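PDB 2HX0: putative DNA-binding protein from Salmonella choleraesuis, which probably binds DNA through its PCC domain and holds a magnesium ion in a cluster of three histidines. Local coordinates for residues 18-23 / 46-51; 30-35 / 88-93; 132-135 / 140-143. The protein carries 2 engineered substitutions. All coordinates share one frame; numbering follows the deposited sequence.

Interactions 1 and 2 share the central antiparallel sheet of the PCC domain, their centres about 13 Å apart. Helix 31-42, which supplies one side of interaction 2, follows strand 15-25 and precedes strand 47-56, the two strands of interaction 1; Ile49 CG1 meets Leu92 CD2 at 3.8 Å where the contacts join. Interaction 3 belongs to a separate two-stranded hairpin, about 17 Å between centres from interaction 2, yet its Arg132 NH1 comes within 3.7 Å of His91 CB. His91 and His93 of interaction 2 bind the magnesium ion. The side chain of Glu142 is about 8 Å from the magnesium ion. That of Trp48 is about 14 Å from it. All three contacts touch the third subunit.

Interaction 1 of 3, residues 18-23 / 46-51; sequences ARFYAL and AAWIAG. Unlike the reference sequence in segment 18-23: Leu23 (reference Phe).
Trp48 and Phe20 carry the apolar contact, Trp48 CH2 at the far end of the indole lying 3.8 Å from Phe20 CE2. Ala18 CB meets the indole edge close to its plane, 3.9 Å from the same CH2, while Ala50 CB sits at the edge of the Phe20 ring, 3.9 Å from CE2. The two aromatics are inclined, their planes 74° apart and the centroids of the Phe20 ring and the six-membered Trp48 ring 5.7 Å apart. Trp48 CG is placed between its backbone N and carbonyl carbon (chi1 89°), and this directs the six-membered ring toward 18-23.

The two strands are not neighbours in the sheet: strand 113-124 runs between them, so the side chains meet across it without backbone bonds. Opposite Val121 of that strand, Ala50 and Gly51 form a classic beta bulge.

Within 18-23, Arg19 grips Tyr21 OH side-on in the guanidinium plane, with NE at 2.7 Å and NH2 at 2.8 Å. Trp48 NE1 bonds to Ala50 O of the third subunit, and the indole meets Phe20 of that subunit, while Phe20 and Tyr21 pair with a strand of the second subunit and carry the sheet across the interface.

Interaction 2 of 3, residues 30-35 / 88-93; sequences EVFSQL and TGEHLH. With MG (magnesium ion), chain B.
Leu35 and Leu92 meet tip to tip, CD1 of Leu35 lying 3.7 Å from CD1 of Leu92, and form the buried part of the contact between the first turn of helix 31-42 and the start of strand 89-97. Beside this pair, the Phe32 ring lies obliquely against the side chain of Glu90: Phe32 CE2 is 3.8 Å from Glu90 OE2, and the ring and carboxylate planes are inclined at 63°. Glu90 reaches the ring through a folded chain, CG set between the backbone N and the carbonyl carbon (chi1 72°) and the next bond bent (chi2 -72°), which brings CG near CE2 and CZ of Phe32 and the carboxylate near CE2.

Behind Phe32, Glu30 caps the start of the helix. Its OE1 accepts from Ser33 N at 2.6 Å, on the syn side of the carboxylate, and its OE2 receives Phe32 N from above the carboxylate plane at 3.0 Å. Glu30 OE2 has a further donor in Gly111 N. With its side chain at the N-cap, Glu30 ties up two amides of the first turn and holds the backbone from which Phe32 projects.

The alternation of strand 89-97 puts Glu90 and Leu92 toward the helix, whereas CB of His91 points away from it. NE2 of His91 and NE2 of His93 each bind the magnesium ion at 2.2 Å; His107 and a water, 2.5 Å from the metal, are further ligands. The other ring nitrogens are held by the third subunit, His91 ND1 by Glu119 OE2 and His93 ND1 by Val78 O, so the neighbouring subunit probably fixes the rotation of both imidazoles.

Helix 31-42 thus packs over the sheet, where Met108 of strand 103-108 touches Phe32, Leu35 and Leu92, and Leu120 of strand 113-124 also meets Leu35.

Interaction 3 of 3, residues 132-135 / 140-143; sequences RQPC and YDEL
Two torsions lay the guanidinium of Arg132 against Leu143: the arginine chain bends at CG (chi2 -69°), and Leu143 sets CG opposite its own backbone N (chi1 180°). CD1 of Leu143 consequently stands over the centre of one guanidinium face, 3.9 Å above its plane. Glu142, on the face of Gln133, packs its CG on Cys135 CB at 3.5 Å.

The backbones form the antiparallel ladder of a beta hairpin. Gln133 and Glu142 are its hydrogen-bonded pair: Gln133 N gives to Glu142 O at 3.0 Å, and Glu142 N to Gln133 O at 2.8 Å. Cys135 N adds a bond to Tyr140 O of 2.9 Å. Arg132 with Leu143 and Pro134 with Asp141 are non-hydrogen-bonded pairs.

A water accepts from Arg132 NH1 at 2.9 Å and donates to Asp141 O. The same NH1 also makes a salt bridge to Glu119 of the third subunit, while NE pairs with Glu86 and NH2 bonds to Thr84. Glu142 OE2 is bonded to Ser138 in the turn. With every guanidinium nitrogen engaged and a leucine methyl over one face, the arginine is probably fixed in orientation, and its positive charge probably offsets the carboxylates of Glu86 and of Glu119 of the third subunit.

Interaction 1 of 3, residues 18-23 / 46-51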
# COMPACT_ATOMS: atom_id res chain seq x y z
N ALA A 18 -0.53 8.44 -14.84
CA ALA A 18 0.69 8.12 -14.13
C ALA A 18 1.64 7.31 -14.98
O ALA A 18 1.22 6.55 -15.85
CB ALA A 18 0.36 7.35 -12.85
N ARG A 19 2.93 7.52 -14.74
CA ARG A 19 3.98 6.78 -15.42
C ARG A 19 4.61 6.00 -14.27
O ARG A 19 4.86 6.57 -13.21
CB ARG A 19 5.00 7.74 -16.04
CG ARG A 19 6.05 7.05 -16.90
CD ARG A 19 6.90 8.06 -17.65
NE ARG A 19 7.71 8.89 -16.76
CZ ARG A 19 7.54 10.20 -16.60
NH1 ARG A 19 6.59 10.84 -17.26
NH2 ARG A 19 8.34 10.87 -15.78
N PHE A 20 4.85 4.71 -14.45
CA PHE A 20 5.43 3.91 -13.38
C PHE A 20 6.84 3.44 -13.65
O PHE A 20 7.24 3.24 -14.80
CB PHE A 20 4.55 2.69 -13.08
CG PHE A 20 3.20 3.06 -12.55
CD1 PHE A 20 2.14 3.33 -13.41
CD2 PHE A 20 3.00 3.19 -11.18
CE1 PHE A 20 0.90 3.73 -12.91
CE2 PHE A 20 1.77 3.59 -10.67
CZ PHE A 20 0.72 3.86 -11.54
N TYR A 21 7.59 3.28 -12.57
CA TYR A 21 8.97 2.84 -12.64
C TYR A 21 9.15 1.65 -11.73
O TYR A 21 8.66 1.64 -10.60
CB TYR A 21 9.92 3.94 -12.19
CG TYR A 21 9.93 5.18 -13.05
CD1 TYR A 21 8.98 6.18 -12.87
CD2 TYR A 21 10.89 5.35 -14.04
CE1 TYR A 21 9.00 7.33 -13.66
CE2 TYR A 21 10.92 6.50 -14.83
CZ TYR A 21 9.97 7.48 -14.63
OH TYR A 21 10.01 8.62 -15.41
N ALA A 22 9.86 0.63 -12.21
CA ALA A 22 10.11 -0.54 -11.38
C ALA A 22 11.60 -0.62 -11.12
O ALA A 22 12.41 -0.46 -12.04
CB ALA A 22 9.63 -1.81 -12.10
N LEU A 23 11.99 -0.84 -9.87
CA LEU A 23 13.41 -0.94 -9.58
C LEU A 23 13.67 -1.85 -8.40
O LEU A 23 12.78 -2.12 -7.59
CB LEU A 23 14.01 0.43 -9.31
CG LEU A 23 13.43 1.27 -8.17
CD1 LEU A 23 14.51 2.21 -7.63
CD2 LEU A 23 12.22 2.06 -8.67
N ALA A 46 6.37 14.67 -8.97
CA ALA A 46 5.16 14.34 -8.22
C ALA A 46 5.00 12.83 -8.17
O ALA A 46 4.17 12.26 -8.88
CB ALA A 46 3.95 14.97 -8.89
N ALA A 47 5.78 12.19 -7.31
CA ALA A 47 5.77 10.74 -7.23
C ALA A 47 5.26 10.19 -5.91
O ALA A 47 5.12 10.92 -4.93
CB ALA A 47 7.18 10.20 -7.51
N TRP A 48 4.98 8.89 -5.89
CA TRP A 48 4.52 8.23 -4.68
C TRP A 48 4.92 6.76 -4.79
O TRP A 48 5.17 6.26 -5.88
CB TRP A 48 2.99 8.39 -4.52
CG TRP A 48 2.12 7.34 -5.18
CD1 TRP A 48 1.58 6.23 -4.59
CD2 TRP A 48 1.66 7.33 -6.54
NE1 TRP A 48 0.80 5.54 -5.49
CE2 TRP A 48 0.84 6.19 -6.69
CE3 TRP A 48 1.87 8.17 -7.63
CZ2 TRP A 48 0.21 5.88 -7.91
CZ3 TRP A 48 1.25 7.86 -8.84
CH2 TRP A 48 0.43 6.72 -8.97
N ILE A 49 5.00 6.08 -3.65
CA ILE A 49 5.37 4.67 -3.66
C ILE A 49 4.09 3.88 -3.93
O ILE A 49 3.19 3.84 -3.09
CB ILE A 49 5.95 4.22 -2.31
CG1 ILE A 49 7.07 5.17 -1.88
CG2 ILE A 49 6.48 2.80 -2.44
CD1 ILE A 49 8.30 5.31 -2.82
N ALA A 50 4.02 3.26 -5.10
CA ALA A 50 2.84 2.49 -5.49
C ALA A 50 2.91 1.04 -5.04
O ALA A 50 1.88 0.36 -4.97
CB ALA A 50 2.64 2.56 -7.00
N GLY A 51 4.10 0.56 -4.73
CA GLY A 51 4.26 -0.82 -4.29
C GLY A 51 5.66 -1.03 -3.77
O GLY A 51 6.61 -0.46 -4.30

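Interaction 2 of 3, residues 30-35 / 88-93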
# COMPACT_ATOMS: atom_id res chain seq x y z
N GLU A 30 21.43 2.18 1.26
CA GLU A 30 20.58 2.94 2.17
C GLU A 30 19.39 3.42 1.34
O GLU A 30 19.56 4.02 0.27
CB GLU A 30 21.38 4.10 2.77
CG GLU A 30 20.72 4.82 3.93
CD GLU A 30 19.71 5.84 3.46
OE1 GLU A 30 20.00 6.54 2.47
OE2 GLU A 30 18.63 5.95 4.09
N VAL A 31 18.18 3.16 1.83
CA VAL A 31 16.96 3.50 1.10
C VAL A 31 16.71 4.97 0.75
O VAL A 31 16.42 5.28 -0.40
CB VAL A 31 15.72 2.95 1.84
CG1 VAL A 31 14.46 3.17 1.02
CG2 VAL A 31 15.92 1.46 2.09
N PHE A 32 16.80 5.86 1.73
CA PHE A 32 16.57 7.27 1.47
C PHE A 32 17.45 7.80 0.34
O PHE A 32 16.96 8.44 -0.60
CB PHE A 32 16.83 8.10 2.72
CG PHE A 32 15.61 8.76 3.28
CD1 PHE A 32 14.59 8.01 3.87
CD2 PHE A 32 15.47 10.15 3.23
CE1 PHE A 32 13.46 8.63 4.42
CE2 PHE A 32 14.35 10.78 3.77
CZ PHE A 32 13.34 10.02 4.37
N SER A 33 18.74 7.53 0.42
CA SER A 33 19.68 7.99 -0.59
C SER A 33 19.39 7.42 -1.97
O SER A 33 19.51 8.13 -2.97
CB SER A 33 21.12 7.67 -0.17
OG SER A 33 21.33 6.28 -0.03
N GLN A 34 19.03 6.15 -2.04
CA GLN A 34 18.72 5.52 -3.32
C GLN A 34 17.44 6.07 -3.93
O GLN A 34 17.36 6.26 -5.14
CB GLN A 34 18.61 4.01 -3.17
CG GLN A 34 19.95 3.29 -3.12
CD GLN A 34 20.81 3.57 -4.35
OE1 GLN A 34 20.36 3.42 -5.49
NE2 GLN A 34 22.05 3.98 -4.11
N LEU A 35 16.44 6.33 -3.09
CA LEU A 35 15.18 6.87 -3.59
C LEU A 35 15.42 8.26 -4.15
O LEU A 35 14.93 8.60 -5.23
CB LEU A 35 14.13 6.93 -2.47
CG LEU A 35 13.50 5.60 -2.05
CD1 LEU A 35 12.53 5.84 -0.90
CD2 LEU A 35 12.79 4.96 -3.24
N THR A 88 12.82 17.85 -4.35
CA THR A 88 13.42 18.35 -3.12
C THR A 88 12.62 18.11 -1.85
O THR A 88 12.66 18.91 -0.92
CB THR A 88 13.70 19.87 -3.22
OG1 THR A 88 12.46 20.58 -3.29
CG2 THR A 88 14.53 20.17 -4.45
N GLY A 89 11.90 16.99 -1.80
CA GLY A 89 11.12 16.70 -0.61
C GLY A 89 10.48 15.33 -0.66
O GLY A 89 10.48 14.68 -1.70
N GLU A 90 9.94 14.90 0.48
CA GLU A 90 9.28 13.61 0.57
C GLU A 90 8.59 13.47 1.92
O GLU A 90 8.80 14.27 2.82
CB GLU A 90 10.29 12.47 0.40
CG GLU A 90 11.24 12.26 1.58
CD GLU A 90 12.28 13.36 1.70
OE1 GLU A 90 12.91 13.68 0.67
OE2 GLU A 90 12.47 13.89 2.82
N HIS A 91 7.76 12.44 2.04
CA HIS A 91 7.05 12.14 3.27
C HIS A 91 6.75 10.66 3.17
O HIS A 91 5.79 10.25 2.52
CB HIS A 91 5.74 12.95 3.38
CG HIS A 91 5.09 12.84 4.72
ND1 HIS A 91 3.94 13.54 5.05
CD2 HIS A 91 5.42 12.13 5.83
CE1 HIS A 91 3.59 13.26 6.29
NE2 HIS A 91 4.47 12.41 6.79
N LEU A 92 7.59 9.85 3.82
CA LEU A 92 7.45 8.40 3.76
C LEU A 92 7.31 7.74 5.12
O LEU A 92 8.00 8.10 6.07
CB LEU A 92 8.67 7.79 3.05
CG LEU A 92 8.95 8.35 1.65
CD1 LEU A 92 10.34 7.96 1.19
CD2 LEU A 92 7.89 7.83 0.69
N HIS A 93 6.41 6.77 5.21
CA HIS A 93 6.19 6.01 6.44
C HIS A 93 6.54 4.56 6.16
O HIS A 93 6.29 4.05 5.06
CB HIS A 93 4.74 6.14 6.90
CG HIS A 93 4.43 7.47 7.51
ND1 HIS A 93 3.19 7.79 8.01
CD2 HIS A 93 5.21 8.55 7.73
CE1 HIS A 93 3.21 9.02 8.51
NE2 HIS A 93 4.43 9.50 8.35
MG MG B . 5.14 11.55 8.68
O HOH W 1 2.96 12.56 9.41

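Interaction 3 of 3, residues 132-135 / 140-143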
# COMPACT_ATOMS: atom_id res chain seq x y z
N ARG A 132 6.67 21.44 -0.96
CA ARG A 132 6.39 21.49 0.47
C ARG A 132 6.32 22.97 0.84
O ARG A 132 7.32 23.68 0.80
CB ARG A 132 7.50 20.79 1.26
CG ARG A 132 7.76 19.35 0.81
CD ARG A 132 6.61 18.42 1.15
NE ARG A 132 6.67 17.18 0.37
CZ ARG A 132 5.91 16.11 0.58
NH1 ARG A 132 5.02 16.10 1.57
NH2 ARG A 132 6.04 15.05 -0.21
N GLN A 133 5.11 23.42 1.16
CA GLN A 133 4.89 24.82 1.51
C GLN A 133 4.38 24.92 2.93
O GLN A 133 3.63 24.06 3.40
CB GLN A 133 3.87 25.43 0.55
CG GLN A 133 4.17 25.18 -0.92
CD GLN A 133 5.38 25.93 -1.41
OE1 GLN A 133 5.84 25.72 -2.54
NE2 GLN A 133 5.91 26.83 -0.58
N PRO A 134 4.76 25.99 3.65
CA PRO A 134 4.31 26.15 5.03
C PRO A 134 2.79 26.25 5.19
O PRO A 134 2.13 27.03 4.51
CB PRO A 134 5.03 27.43 5.48
CG PRO A 134 5.21 28.19 4.21
CD PRO A 134 5.61 27.12 3.23
N CYS A 135 2.26 25.42 6.09
CA CYS A 135 0.84 25.41 6.38
C CYS A 135 0.65 26.18 7.68
O CYS A 135 1.23 25.84 8.70
CB CYS A 135 0.35 23.97 6.56
SG CYS A 135 -1.38 23.82 7.08
N TYR A 140 3.86 23.35 9.94
CA TYR A 140 4.96 22.66 9.27
C TYR A 140 4.79 22.80 7.76
O TYR A 140 3.72 23.21 7.29
CB TYR A 140 4.94 21.17 9.62
CG TYR A 140 5.02 20.86 11.09
CD1 TYR A 140 6.18 21.11 11.82
CD2 TYR A 140 3.94 20.29 11.76
CE1 TYR A 140 6.26 20.80 13.18
CE2 TYR A 140 4.01 19.98 13.12
CZ TYR A 140 5.17 20.23 13.82
OH TYR A 140 5.25 19.92 15.17
N ASP A 141 5.83 22.47 7.00
CA ASP A 141 5.73 22.54 5.55
C ASP A 141 4.95 21.29 5.15
O ASP A 141 5.33 20.18 5.50
CB ASP A 141 7.12 22.52 4.91
CG ASP A 141 7.96 23.73 5.30
OD1 ASP A 141 7.41 24.85 5.31
OD2 ASP A 141 9.16 23.55 5.59
N GLU A 142 3.86 21.49 4.42
CA GLU A 142 3.00 20.38 4.01
C GLU A 142 2.91 20.26 2.50
O GLU A 142 3.30 21.16 1.76
CB GLU A 142 1.60 20.58 4.59
CG GLU A 142 1.57 20.76 6.11
CD GLU A 142 1.96 19.50 6.86
OE1 GLU A 142 2.18 18.46 6.22
OE2 GLU A 142 2.03 19.55 8.11
N LEU A 143 2.38 19.13 2.04
CA LEU A 143 2.24 18.87 0.62
C LEU A 143 1.38 19.89 -0.11
O LEU A 143 0.24 20.16 0.27
CB LEU A 143 1.68 17.47 0.40
CG LEU A 143 1.47 17.06 -1.06
CD1 LEU A 143 2.82 16.99 -1.78
CD2 LEU A 143 0.77 15.72 -1.12
O HOH W 2 5.37 17.42 4.09